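Local structure of Serine/threonine-protein kinase PknI (Mycobacterium tuberculosis, 5XLM) at residues A[38-52]-A[164-178]. The protein is a membrane-bound serine/threonine kinase with an extracellular sensor domain that slows mycobacterial growth within the infected host and probably works as a dimer. Sequence-based numbering, arbitrary orientation.
Sequences GTYRIEIQRSKQTYD and AVIRIPAVASRSGDL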
ATOM      1  N   GLY A  38       6.364  -6.199 -10.270  1.00 36.55           N
ATOM      2  CA  GLY A  38       5.606  -7.416 -10.433  1.00 38.17           C
ATOM      3  C   GLY A  38       4.231  -7.284  -9.825  1.00 38.03           C
ATOM      4  O   GLY A  38       3.816  -6.208  -9.383  1.00 32.49           O
ATOM      5  N   THR A  39       3.508  -8.400  -9.803  1.00 40.02           N
ATOM      6  CA  THR A  39       2.190  -8.436  -9.187  1.00 40.68           C
ATOM      7  C   THR A  39       2.333  -8.653  -7.687  1.00 38.33           C
ATOM      8  O   THR A  39       3.010  -9.589  -7.248  1.00 32.75           O
ATOM      9  CB  THR A  39       1.335  -9.545  -9.801  1.00 42.70           C
ATOM     10  OG1 THR A  39       1.177  -9.305 -11.205  1.00 44.20           O
ATOM     11  CG2 THR A  39      -0.037  -9.588  -9.137  1.00 39.97           C
ATOM     12  N   TYR A  40       1.697  -7.788  -6.904  1.00 38.49           N
ATOM     13  CA  TYR A  40       1.770  -7.844  -5.452  1.00 35.72           C
ATOM     14  C   TYR A  40       0.375  -7.962  -4.857  1.00 36.19           C
ATOM     15  O   TYR A  40      -0.571  -7.318  -5.325  1.00 34.67           O
ATOM     16  CB  TYR A  40       2.477  -6.608  -4.880  1.00 29.95           C
ATOM     17  CG  TYR A  40       3.983  -6.677  -4.961  1.00 32.88           C
ATOM     18  CD1 TYR A  40       4.649  -6.407  -6.149  1.00 24.63           C
ATOM     19  CD2 TYR A  40       4.743  -7.008  -3.845  1.00 28.43           C
ATOM     20  CE1 TYR A  40       6.026  -6.467  -6.224  1.00 27.65           C
ATOM     21  CE2 TYR A  40       6.121  -7.072  -3.911  1.00 24.68           C
ATOM     22  CZ  TYR A  40       6.757  -6.801  -5.102  1.00 30.56           C
ATOM     23  OH  TYR A  40       8.129  -6.861  -5.174  1.00 37.20           O
ATOM     24  N   ARG A  41       0.259  -8.793  -3.828  1.00 29.13           N
ATOM     25  CA  ARG A  41      -0.979  -8.980  -3.085  1.00 27.31           C
ATOM     26  C   ARG A  41      -0.842  -8.282  -1.739  1.00 31.22           C
ATOM     27  O   ARG A  41       0.071  -8.591  -0.967  1.00 32.36           O
ATOM     28  CB  ARG A  41      -1.282 -10.466  -2.901  1.00 29.14           C
ATOM     29  CG  ARG A  41      -2.238 -10.783  -1.766  1.00 33.54           C
ATOM     30  CD  ARG A  41      -2.488 -12.280  -1.681  1.00 35.56           C
ATOM     31  NE  ARG A  41      -3.111 -12.665  -0.420  1.00 43.53           N
ATOM     32  CZ  ARG A  41      -2.433 -13.066   0.650  1.00 60.95           C
ATOM     33  NH1 ARG A  41      -1.109 -13.136   0.612  1.00 60.98           N
ATOM     34  NH2 ARG A  41      -3.080 -13.398   1.761  1.00 67.72           N
ATOM     35  N   ILE A  42      -1.739  -7.339  -1.466  1.00 25.64           N
ATOM     36  CA  ILE A  42      -1.710  -6.551  -0.241  1.00 26.82           C
ATOM     37  C   ILE A  42      -2.879  -6.986   0.630  1.00 30.30           C
ATOM     38  O   ILE A  42      -4.034  -6.964   0.190  1.00 31.78           O
ATOM     39  CB  ILE A  42      -1.769  -5.044  -0.530  1.00 23.70           C
ATOM     40  CG1 ILE A  42      -0.576  -4.621  -1.388  1.00 22.97           C
ATOM     41  CG2 ILE A  42      -1.811  -4.252   0.771  1.00 23.20           C
ATOM     42  CD1 ILE A  42      -0.507  -3.130  -1.654  1.00 23.18           C
ATOM     43  N   GLU A  43      -2.579  -7.386   1.861  1.00 26.00           N
ATOM     44  CA  GLU A  43      -3.593  -7.782   2.832  1.00 27.03           C
ATOM     45  C   GLU A  43      -3.672  -6.709   3.909  1.00 28.92           C
ATOM     46  O   GLU A  43      -2.712  -6.500   4.656  1.00 30.72           O
ATOM     47  CB  GLU A  43      -3.276  -9.146   3.439  1.00 33.91           C
ATOM     48  CG  GLU A  43      -4.354  -9.653   4.389  1.00 43.33           C
ATOM     49  CD  GLU A  43      -4.023 -11.008   4.988  1.00 54.89           C
ATOM     50  OE1 GLU A  43      -2.870 -11.205   5.427  1.00 53.22           O
ATOM     51  OE2 GLU A  43      -4.916 -11.880   5.011  1.00 63.07           O
ATOM     52  N   ILE A  44      -4.811  -6.025   3.975  1.00 27.72           N
ATOM     53  CA  ILE A  44      -5.091  -5.072   5.041  1.00 27.17           C
ATOM     54  C   ILE A  44      -5.811  -5.837   6.146  1.00 37.82           C
ATOM     55  O   ILE A  44      -6.996  -6.153   6.023  1.00 34.80           O
ATOM     56  CB  ILE A  44      -5.925  -3.891   4.534  1.00 31.19           C
ATOM     57  CG1 ILE A  44      -5.207  -3.198   3.376  1.00 26.21           C
ATOM     58  CG2 ILE A  44      -6.185  -2.898   5.654  1.00 30.85           C
ATOM     59  CD1 ILE A  44      -3.863  -2.611   3.756  1.00 26.25           C
ATOM     60  N   GLN A  45      -5.092  -6.139   7.227  1.00 40.18           N
ATOM     61  CA  GLN A  45      -5.589  -7.041   8.266  1.00 39.03           C
ATOM     62  C   GLN A  45      -6.402  -6.245   9.284  1.00 39.67           C
ATOM     63  O   GLN A  45      -5.950  -5.925  10.386  1.00 35.38           O
ATOM     64  CB  GLN A  45      -4.432  -7.787   8.913  1.00 30.23           C
ATOM     65  CG  GLN A  45      -3.596  -8.566   7.915  1.00 33.86           C
ATOM     66  CD  GLN A  45      -2.367  -9.181   8.543  1.00 41.00           C
ATOM     67  OE1 GLN A  45      -1.875  -8.706   9.566  1.00 43.99           O
ATOM     68  NE2 GLN A  45      -1.865 -10.249   7.934  1.00 40.76           N
ATOM     69  N   ARG A  46      -7.643  -5.941   8.897  1.00 41.44           N
ATOM     70  CA  ARG A  46      -8.547  -5.163   9.737  1.00 47.45           C
ATOM     71  C   ARG A  46      -9.005  -5.914  10.980  1.00 42.43           C
ATOM     72  O   ARG A  46      -9.599  -5.295  11.870  1.00 37.73           O
ATOM     73  CB  ARG A  46      -9.762  -4.713   8.918  1.00 55.32           C
ATOM     74  CG  ARG A  46      -9.563  -3.382   8.200  1.00 57.97           C
ATOM     75  CD  ARG A  46     -10.745  -3.033   7.305  1.00 65.10           C
ATOM     76  NE  ARG A  46     -10.621  -1.687   6.748  1.00 71.21           N
ATOM     77  CZ  ARG A  46     -10.011  -1.404   5.601  1.00 72.69           C
ATOM     78  NH1 ARG A  46      -9.944  -0.150   5.176  1.00 72.31           N
ATOM     79  NH2 ARG A  46      -9.469  -2.375   4.877  1.00 71.90           N
ATOM     80  N   SER A  47      -8.739  -7.219  11.075  1.00 39.92           N
ATOM     81  CA  SER A  47      -9.028  -7.942  12.307  1.00 49.00           C
ATOM     82  C   SER A  47      -8.076  -7.570  13.434  1.00 52.25           C
ATOM     83  O   SER A  47      -8.291  -8.005  14.570  1.00 56.03           O
ATOM     84  CB  SER A  47      -8.969  -9.450  12.067  1.00 50.40           C
ATOM     85  OG  SER A  47      -7.677  -9.851  11.646  1.00 54.27           O
ATOM     86  N   LYS A  48      -7.033  -6.788  13.145  1.00 47.00           N
ATOM     87  CA  LYS A  48      -6.063  -6.351  14.141  1.00 40.51           C
ATOM     88  C   LYS A  48      -6.032  -4.833  14.267  1.00 39.09           C
ATOM     89  O   LYS A  48      -5.033  -4.268  14.725  1.00 45.06           O
ATOM     90  CB  LYS A  48      -4.672  -6.881  13.792  1.00 36.87           C
ATOM     91  CG  LYS A  48      -4.591  -8.392  13.660  1.00 44.47           C
ATOM     92  CD  LYS A  48      -3.430  -8.778  12.755  1.00 51.49           C
ATOM     93  CE  LYS A  48      -3.009 -10.223  12.958  1.00 51.68           C
ATOM     94  NZ  LYS A  48      -1.849 -10.570  12.091  1.00 49.58           N
ATOM     95  N   GLN A  49      -7.110  -4.164  13.866  1.00 45.01           N
ATOM     96  CA  GLN A  49      -7.165  -2.711  13.902  1.00 40.93           C
ATOM     97  C   GLN A  49      -7.123  -2.197  15.338  1.00 48.17           C
ATOM     98  O   GLN A  49      -7.762  -2.757  16.234  1.00 53.76           O
ATOM     99  CB  GLN A  49      -8.436  -2.229  13.205  1.00 40.73           C
ATOM    100  CG  GLN A  49      -8.672  -0.743  13.292  1.00 51.42           C
ATOM    101  CD  GLN A  49      -9.809  -0.294  12.404  1.00 54.66           C
ATOM    102  OE1 GLN A  49     -10.074  -0.899  11.364  1.00 57.13           O
ATOM    103  NE2 GLN A  49     -10.495   0.766  12.810  1.00 54.07           N
ATOM    104  N   THR A  50      -6.364  -1.123  15.553  1.00 48.79           N
ATOM    105  CA  THR A  50      -6.211  -0.513  16.866  1.00 56.99           C
ATOM    106  C   THR A  50      -6.629   0.951  16.827  1.00 57.20           C
ATOM    107  O   THR A  50      -6.541   1.614  15.789  1.00 49.91           O
ATOM    108  CB  THR A  50      -4.763  -0.614  17.369  1.00 53.23           C
ATOM    109  OG1 THR A  50      -3.901   0.136  16.504  1.00 54.89           O
ATOM    110  CG2 THR A  50      -4.304  -2.064  17.404  1.00 48.23           C
ATOM    111  N   TYR A  51      -7.082   1.447  17.977  1.00 54.16           N
ATOM    112  CA  TYR A  51      -7.476   2.844  18.167  1.00 58.68           C
ATOM    113  C   TYR A  51      -6.613   3.400  19.295  1.00 61.49           C
ATOM    114  O   TYR A  51      -6.905   3.171  20.474  1.00 63.51           O
ATOM    115  CB  TYR A  51      -8.967   2.950  18.486  1.00 63.66           C
ATOM    116  CG  TYR A  51      -9.511   4.362  18.542  1.00 71.53           C
ATOM    117  CD1 TYR A  51     -10.028   4.972  17.405  1.00 70.64           C
ATOM    118  CD2 TYR A  51      -9.527   5.077  19.733  1.00 81.57           C
ATOM    119  CE1 TYR A  51     -10.536   6.259  17.450  1.00 78.58           C
ATOM    120  CE2 TYR A  51     -10.032   6.367  19.789  1.00 85.13           C
ATOM    121  CZ  TYR A  51     -10.538   6.949  18.644  1.00 86.77           C
ATOM    122  OH  TYR A  51     -11.040   8.232  18.690  1.00 91.05           O
ATOM    123  N   ASP A  52      -5.555   4.130  18.932  1.00 58.43           N
ATOM    124  CA  ASP A  52      -4.531   4.575  19.882  1.00 54.91           C
ATOM    125  C   ASP A  52      -3.934   3.383  20.633  1.00 55.99           C
ATOM    126  O   ASP A  52      -3.925   3.333  21.865  1.00 65.80           O
ATOM    127  CB  ASP A  52      -5.084   5.621  20.853  1.00 57.70           C
ATOM    128  CG  ASP A  52      -5.175   7.004  20.235  1.00 59.68           C
ATOM    129  OD1 ASP A  52      -4.333   7.330  19.372  1.00 54.35           O
ATOM    130  OD2 ASP A  52      -6.085   7.767  20.619  1.00 63.21           O
ATOM    131  N   ALA A 164      -7.140  10.858  17.223  1.00 78.05           N
ATOM    132  CA  ALA A 164      -6.625   9.515  17.432  1.00 74.63           C
ATOM    133  C   ALA A 164      -5.885   9.022  16.191  1.00 81.35           C
ATOM    134  O   ALA A 164      -5.877   9.663  15.137  1.00 75.14           O
ATOM    135  CB  ALA A 164      -7.752   8.557  17.795  1.00 75.40           C
ATOM    136  N   VAL A 165      -5.249   7.861  16.330  1.00 42.79           N
ATOM    137  CA  VAL A 165      -4.464   7.250  15.262  1.00 38.68           C
ATOM    138  C   VAL A 165      -4.906   5.799  15.133  1.00 40.74           C
ATOM    139  O   VAL A 165      -4.690   4.995  16.048  1.00 42.89           O
ATOM    140  CB  VAL A 165      -2.956   7.332  15.527  1.00 37.40           C
ATOM    141  CG1 VAL A 165      -2.188   6.629  14.418  1.00 35.20           C
ATOM    142  CG2 VAL A 165      -2.515   8.781  15.649  1.00 32.25           C
ATOM    143  N   ILE A 166      -5.514   5.460  14.000  1.00 41.89           N
ATOM    144  CA  ILE A 166      -5.951   4.097  13.724  1.00 38.11           C
ATOM    145  C   ILE A 166      -4.849   3.373  12.963  1.00 36.17           C
ATOM    146  O   ILE A 166      -4.378   3.854  11.925  1.00 37.56           O
ATOM    147  CB  ILE A 166      -7.264   4.091  12.925  1.00 43.64           C
ATOM    148  CG1 ILE A 166      -8.324   4.932  13.636  1.00 47.11           C
ATOM    149  CG2 ILE A 166      -7.750   2.669  12.726  1.00 39.80           C
ATOM    150  CD1 ILE A 166      -9.652   4.974  12.914  1.00 48.06           C
ATOM    151  N   ARG A 167      -4.442   2.214  13.472  1.00 34.11           N
ATOM    152  CA  ARG A 167      -3.380   1.417  12.874  1.00 32.84           C
ATOM    153  C   ARG A 167      -3.930   0.053  12.489  1.00 35.95           C
ATOM    154  O   ARG A 167      -4.579  -0.612  13.303  1.00 32.45           O
ATOM    155  CB  ARG A 167      -2.196   1.266  13.832  1.00 27.02           C
ATOM    156  CG  ARG A 167      -1.483   2.573  14.131  1.00 23.36           C
ATOM    157  CD  ARG A 167      -0.320   2.370  15.087  1.00 29.47           C
ATOM    158  NE  ARG A 167       0.326   3.631  15.434  1.00 35.96           N
ATOM    159  CZ  ARG A 167      -0.075   4.424  16.423  1.00 42.78           C
ATOM    160  NH1 ARG A 167      -1.123   4.089  17.161  1.00 45.52           N
ATOM    161  NH2 ARG A 167       0.569   5.555  16.673  1.00 39.62           N
ATOM    162  N   ILE A 168      -3.672  -0.356  11.248  1.00 24.68           N
ATOM    163  CA  ILE A 168      -4.130  -1.636  10.726  1.00 28.32           C
ATOM    164  C   ILE A 168      -2.921  -2.349  10.134  1.00 30.30           C
ATOM    165  O   ILE A 168      -2.323  -1.853   9.175  1.00 26.51           O
ATOM    166  CB  ILE A 168      -5.228  -1.476   9.663  1.00 29.89           C
ATOM    167  CG1 ILE A 168      -6.329  -0.540  10.168  1.00 30.87           C
ATOM    168  CG2 ILE A 168      -5.811  -2.828   9.299  1.00 29.64           C
ATOM    169  CD1 ILE A 168      -7.034   0.229   9.072  1.00 33.98           C
ATOM    170  N   PRO A 169      -2.512  -3.502  10.669  1.00 28.70           N
ATOM    171  CA  PRO A 169      -1.363  -4.212  10.095  1.00 23.45           C
ATOM    172  C   PRO A 169      -1.601  -4.579   8.638  1.00 24.37           C
ATOM    173  O   PRO A 169      -2.737  -4.782   8.201  1.00 28.77           O
ATOM    174  CB  PRO A 169      -1.243  -5.460  10.976  1.00 23.28           C
ATOM    175  CG  PRO A 169      -1.861  -5.051  12.277  1.00 27.07           C
ATOM    176  CD  PRO A 169      -2.995  -4.139  11.905  1.00 27.32           C
ATOM    177  N   ALA A 170      -0.507  -4.651   7.879  1.00 24.52           N
ATOM    178  CA  ALA A 170      -0.573  -4.913   6.449  1.00 23.95           C
ATOM    179  C   ALA A 170       0.581  -5.811   6.033  1.00 23.55           C
ATOM    180  O   ALA A 170       1.686  -5.709   6.570  1.00 22.74           O
ATOM    181  CB  ALA A 170      -0.537  -3.611   5.639  1.00 24.11           C
ATOM    182  N   VAL A 171       0.312  -6.691   5.072  1.00 24.21           N
ATOM    183  CA  VAL A 171       1.311  -7.588   4.505  1.00 28.56           C
ATOM    184  C   VAL A 171       1.226  -7.498   2.990  1.00 26.27           C
ATOM    185  O   VAL A 171       0.128  -7.452   2.423  1.00 26.17           O
ATOM    186  CB  VAL A 171       1.112  -9.047   4.974  1.00 32.50           C
ATOM    187  CG1 VAL A 171       2.123  -9.972   4.310  1.00 32.23           C
ATOM    188  CG2 VAL A 171       1.215  -9.142   6.486  1.00 31.09           C
ATOM    189  N   ALA A 172       2.383  -7.458   2.335  1.00 25.25           N
ATOM    190  CA  ALA A 172       2.464  -7.426   0.881  1.00 29.65           C
ATOM    191  C   ALA A 172       3.409  -8.524   0.421  1.00 28.92           C
ATOM    192  O   ALA A 172       4.547  -8.606   0.892  1.00 27.60           O
ATOM    193  CB  ALA A 172       2.941  -6.060   0.377  1.00 26.39           C
ATOM    194  N   SER A 173       2.936  -9.369  -0.490  1.00 33.32           N
ATOM    195  CA  SER A 173       3.720 -10.484  -0.998  1.00 29.20           C
ATOM    196  C   SER A 173       3.651 -10.500  -2.516  1.00 31.37           C
ATOM    197  O   SER A 173       2.587 -10.276  -3.101  1.00 35.33           O
ATOM    198  CB  SER A 173       3.225 -11.817  -0.420  1.00 37.14           C
ATOM    199  OG  SER A 173       1.811 -11.844  -0.334  1.00 47.90           O
ATOM    200  N   ARG A 174       4.793 -10.756  -3.147  1.00 30.44           N
ATOM    201  CA  ARG A 174       4.885 -10.720  -4.599  1.00 36.56           C
ATOM    202  C   ARG A 174       4.360 -12.020  -5.195  1.00 44.16           C
ATOM    203  O   ARG A 174       4.703 -13.112  -4.731  1.00 46.59           O
ATOM    204  CB  ARG A 174       6.332 -10.480  -5.031  1.00 34.35           C
ATOM    205  CG  ARG A 174       6.508 -10.276  -6.525  1.00 35.49           C
ATOM    206  CD  ARG A 174       7.964 -10.021  -6.875  1.00 36.58           C
ATOM    207  NE  ARG A 174       8.142  -9.714  -8.293  1.00 46.46           N
ATOM    208  CZ  ARG A 174       8.318 -10.630  -9.240  1.00 47.05           C
ATOM    209  NH1 ARG A 174       8.335 -11.918  -8.923  1.00 51.76           N
ATOM    210  NH2 ARG A 174       8.472 -10.258 -10.505  1.00 48.19           N
ATOM    211  N   SER A 175       3.526 -11.901  -6.225  1.00 46.76           N
ATOM    212  CA  SER A 175       2.910 -13.045  -6.896  1.00 57.07           C
ATOM    213  C   SER A 175       3.350 -13.028  -8.357  1.00 64.35           C
ATOM    214  O   SER A 175       2.593 -12.637  -9.247  1.00 69.83           O
ATOM    215  CB  SER A 175       1.380 -13.000  -6.764  1.00 56.11           C
ATOM    216  OG  SER A 175       0.989 -12.846  -5.411  1.00 59.14           O
ATOM    217  N   GLY A 176       4.586 -13.453  -8.598  1.00 64.22           N
ATOM    218  CA  GLY A 176       5.093 -13.505  -9.954  1.00 61.48           C
ATOM    219  C   GLY A 176       5.314 -12.125 -10.559  1.00 62.84           C
ATOM    220  O   GLY A 176       5.326 -11.097  -9.880  1.00 63.69           O
ATOM    221  N   ASP A 177       5.479 -12.128 -11.880  1.00 62.69           N
ATOM    222  CA  ASP A 177       5.810 -10.921 -12.620  1.00 59.32           C
ATOM    223  C   ASP A 177       4.560 -10.079 -12.867  1.00 52.12           C
ATOM    224  O   ASP A 177       3.450 -10.411 -12.440  1.00 53.65           O
ATOM    225  CB  ASP A 177       6.489 -11.280 -13.939  1.00 70.46           C
ATOM    226  CG  ASP A 177       7.649 -12.238 -13.757  1.00 78.70           C
ATOM    227  OD1 ASP A 177       8.250 -12.249 -12.662  1.00 78.34           O
ATOM    228  OD2 ASP A 177       7.959 -12.981 -14.712  1.00 83.52           O
ATOM    229  N   LEU A 178       4.751  -8.963 -13.574  1.00 47.72           N
ATOM    230  CA  LEU A 178       3.648  -8.077 -13.901  1.00 46.68           C
ATOM    231  C   LEU A 178       2.670  -8.770 -14.845  1.00 57.19           C
ATOM    232  O   LEU A 178       3.032  -9.716 -15.548  1.00 56.60           O
ATOM    233  CB  LEU A 178       4.169  -6.796 -14.549  1.00 43.23           C
ATOM    234  CG  LEU A 178       4.911  -5.794 -13.668  1.00 47.63           C
ATOM    235  CD1 LEU A 178       5.602  -4.758 -14.533  1.00 44.22           C
ATOM    236  CD2 LEU A 178       3.944  -5.126 -12.703  1.00 45.27           C
TER
HETATM  237  O   HOH W   1      -1.349   6.227  18.782  1.00 42.02           O
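Tyr40 turns CG anti to its carbonyl carbon (chi1 -80°), while Arg174 sends CG anti to its backbone N (chi1 -174°), so ring and aliphatic chain meet on one face of an antiparallel beta pairing. The two strands, 38-51 and 165-174, close the curled all-antiparallel sheet of the PknI sensor domain by joining its N- and C-terminal parts. Arg174 CB sits 3.9 Å from the Tyr40 ring centroid in a CH-pi contact; the long methylene chain suits this place because it covers the ring and still carries its guanidinium onward to Asp37 O and, in a salt bridge, to Asp177. Further along this face, Ile42 and Ile44 lie beside Ala172 and Ala170, whose small methyls also touch Leu138 and Leu136 of strand 131-140. Backbone bonds hold the central register, among them Glu43 N to Val171 O at 2.8 Å, nearly straight at 173°. After Gln45, whose N still bonds to Pro169 O and which is the centre of an inverse gamma turn, the regular pairing stops until Thr50 meets Arg167. Ile168 CG2 lies against the Gln45 carbonyl and Ile44 CG2, 3.7 Å from the latter, and the Pro169 ring rests against Lys48 CB. Beyond Thr50, Ala164 CB lies over the Tyr51 ring. At the other end the lack of a side chain suits Gly38, since its CA packs close to Gly176 O and Arg174 NE. Next to it Thr39 suits its place through its hydroxyl: OG1 donates to Asp177 O at 2.8 Å.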